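Local atomic coordinates of meso-diaminopimelate dehydrogenase (Clostridium tetani, PDB entry 3WGY), a protein that probably catalyses, in its unmodified form, the reversible NADP+-dependent oxidative deamination of meso-2,6-diaminopimelate, a precursor of lysine. Residues B[201-206]-B[216-221]. The protein carries 6 engineered substitutions. Residues are numbered along the deposited sequence; the frame is centred on the assembly and turned at random.
Sequences CYVVPE and QDIKTM
Ile218, on helix 211-219, meets Cys201 and Val203, two residues of strand 197-205 whose CB atoms face the helix. From CB the isoleucine forks. CB itself stays 5.3 Å from SG of Cys201, so the branches do the touching. The short branch ends at once in CG2, which lies anti to the backbone N and packs against SG of Cys201 at 3.9 Å. The long branch starts with CG1, still 5.3 Å from CG2 of Val203. With chi2 at 176° the branch is extended, and this carries CD1 forward to CG2 of Val203 at 3.8 Å. Val203 and Ile218 point in opposite directions and pass each other with these end methyls in contact. One isoleucine thus spans two strand residues, one branch to each.

The contact is small and wholly apolar. No hydrogen bond crosses it, and all three side chains are buried. Ile160 of helix 154-162 touches all three. Val232 of strand 230-234 adds to the packing of Ile218.

Just beyond Ile218 the helix ends. The carbonyl O of Gln216 accepts two bonds there, both from Thr220: one from the backbone N at 3.1 Å and one from OG1 at 2.8 Å. The hydroxyl oxygen is tilted 18° from the carbonyl plane.

Strand 197-205 also pairs with strand 230-234 through backbone bonds from Cys201 and Val203. Those two strands are parallel, and helix 211-219 joins them. The arrangement is that of a beta-alpha-beta crossover: an isoleucine on the connecting helix rests on its first strand, within the C-terminal domain of the diaminopimelate dehydrogenase family.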
loop_
_atom_site.group_PDB
_atom_site.type_symbol
_atom_site.label_atom_id
_atom_site.label_comp_id
_atom_site.label_asym_id
_atom_site.label_seq_id
_atom_site.Cartn_x
_atom_site.Cartn_y
_atom_site.Cartn_z
ATOM N N CYS B 201 31.305 3.047 -2.544
ATOM C CA CYS B 201 31.966 2.252 -3.562
ATOM C C CYS B 201 32.942 1.288 -2.918
ATOM O O CYS B 201 33.530 1.573 -1.875
ATOM C CB CYS B 201 32.725 3.149 -4.540
ATOM S SG CYS B 201 31.714 4.325 -5.465
ATOM N N TYR B 202 33.090 0.127 -3.539
ATOM C CA TYR B 202 34.029 -0.876 -3.075
ATOM C C TYR B 202 34.879 -1.126 -4.304
ATOM O O TYR B 202 34.402 -1.656 -5.308
ATOM C CB TYR B 202 33.301 -2.140 -2.626
ATOM C CG TYR B 202 32.461 -1.921 -1.386
ATOM C CD1 TYR B 202 31.194 -1.337 -1.467
ATOM C CD2 TYR B 202 32.954 -2.264 -0.123
ATOM C CE1 TYR B 202 30.437 -1.101 -0.319
ATOM C CE2 TYR B 202 32.216 -2.031 1.026
ATOM C CZ TYR B 202 30.959 -1.451 0.924
ATOM O OH TYR B 202 30.236 -1.218 2.069
ATOM N N VAL B 203 36.142 -0.731 -4.219
ATOM C CA VAL B 203 37.045 -0.841 -5.348
ATOM C C VAL B 203 38.217 -1.799 -5.223
ATOM O O VAL B 203 38.828 -1.927 -4.170
ATOM C CB VAL B 203 37.610 0.563 -5.699
ATOM C CG1 VAL B 203 38.683 0.459 -6.776
ATOM C CG2 VAL B 203 36.475 1.480 -6.133
ATOM N N VAL B 204 38.510 -2.474 -6.327
ATOM C CA VAL B 204 39.643 -3.378 -6.414
ATOM C C VAL B 204 40.639 -2.556 -7.230
ATOM O O VAL B 204 40.443 -2.338 -8.427
ATOM C CB VAL B 204 39.294 -4.663 -7.183
ATOM C CG1 VAL B 204 40.501 -5.592 -7.209
ATOM C CG2 VAL B 204 38.096 -5.348 -6.528
ATOM N N PRO B 205 41.710 -2.072 -6.587
ATOM C CA PRO B 205 42.729 -1.263 -7.261
ATOM C C PRO B 205 43.756 -2.074 -8.045
ATOM O O PRO B 205 44.011 -3.234 -7.716
ATOM C CB PRO B 205 43.377 -0.525 -6.101
ATOM C CG PRO B 205 43.429 -1.613 -5.059
ATOM C CD PRO B 205 42.038 -2.239 -5.156
ATOM N N GLU B 206 44.327 -1.461 -9.082
ATOM C CA GLU B 206 45.378 -2.102 -9.877
ATOM C C GLU B 206 46.580 -2.087 -8.942
ATOM O O GLU B 206 46.643 -1.244 -8.049
ATOM C CB GLU B 206 45.721 -1.265 -11.114
ATOM C CG GLU B 206 44.598 -1.041 -12.109
ATOM C CD GLU B 206 44.244 -2.282 -12.906
ATOM O OE1 GLU B 206 45.041 -3.235 -12.923
ATOM O OE2 GLU B 206 43.167 -2.294 -13.529
ATOM N N GLN B 216 39.551 10.316 -4.882
ATOM C CA GLN B 216 39.155 11.662 -5.259
ATOM C C GLN B 216 38.651 11.746 -6.696
ATOM O O GLN B 216 37.848 12.620 -7.024
ATOM C CB GLN B 216 40.317 12.629 -5.009
ATOM C CG GLN B 216 40.767 12.639 -3.546
ATOM C CD GLN B 216 39.635 12.983 -2.583
ATOM O OE1 GLN B 216 39.070 14.073 -2.634
ATOM N NE2 GLN B 216 39.302 12.047 -1.704
ATOM N N ASP B 217 39.107 10.840 -7.555
ATOM C CA ASP B 217 38.634 10.833 -8.932
ATOM C C ASP B 217 37.182 10.358 -8.952
ATOM O O ASP B 217 36.375 10.806 -9.769
ATOM C CB ASP B 217 39.491 9.906 -9.785
ATOM C CG ASP B 217 40.867 10.474 -10.041
ATOM O OD1 ASP B 217 41.170 11.550 -9.478
ATOM O OD2 ASP B 217 41.640 9.854 -10.793
ATOM N N ILE B 218 36.858 9.446 -8.041
ATOM C CA ILE B 218 35.508 8.915 -7.943
ATOM C C ILE B 218 34.586 9.957 -7.322
ATOM O O ILE B 218 33.530 10.272 -7.874
ATOM C CB ILE B 218 35.481 7.618 -7.088
ATOM C CG1 ILE B 218 36.150 6.477 -7.859
ATOM C CG2 ILE B 218 34.043 7.231 -6.758
ATOM C CD1 ILE B 218 36.265 5.180 -7.084
ATOM N N LYS B 219 34.998 10.501 -6.182
ATOM C CA LYS B 219 34.208 11.500 -5.478
ATOM C C LYS B 219 33.877 12.754 -6.294
ATOM O O LYS B 219 32.744 13.242 -6.265
ATOM C CB LYS B 219 34.918 11.917 -4.189
ATOM C CG LYS B 219 35.028 10.825 -3.145
ATOM C CD LYS B 219 35.374 11.434 -1.798
ATOM C CE LYS B 219 35.476 10.384 -0.710
ATOM N NZ LYS B 219 35.331 10.978 0.648
ATOM N N THR B 220 34.858 13.279 -7.021
ATOM C CA THR B 220 34.635 14.488 -7.811
ATOM C C THR B 220 34.073 14.225 -9.204
ATOM O O THR B 220 33.915 15.155 -9.991
ATOM C CB THR B 220 35.939 15.301 -7.975
ATOM O OG1 THR B 220 36.880 14.539 -8.744
ATOM C CG2 THR B 220 36.543 15.622 -6.619
ATOM N N MET B 221 33.771 12.967 -9.513
ATOM C CA MET B 221 33.238 12.625 -10.829
ATOM C C MET B 221 31.879 13.261 -11.085
ATOM O O MET B 221 30.914 13.003 -10.364
ATOM C CB MET B 221 33.115 11.115 -10.987
ATOM C CG MET B 221 32.723 10.700 -12.393
ATOM S SD MET B 221 32.512 8.935 -12.538
ATOM C CE MET B 221 34.219 8.403 -12.645
#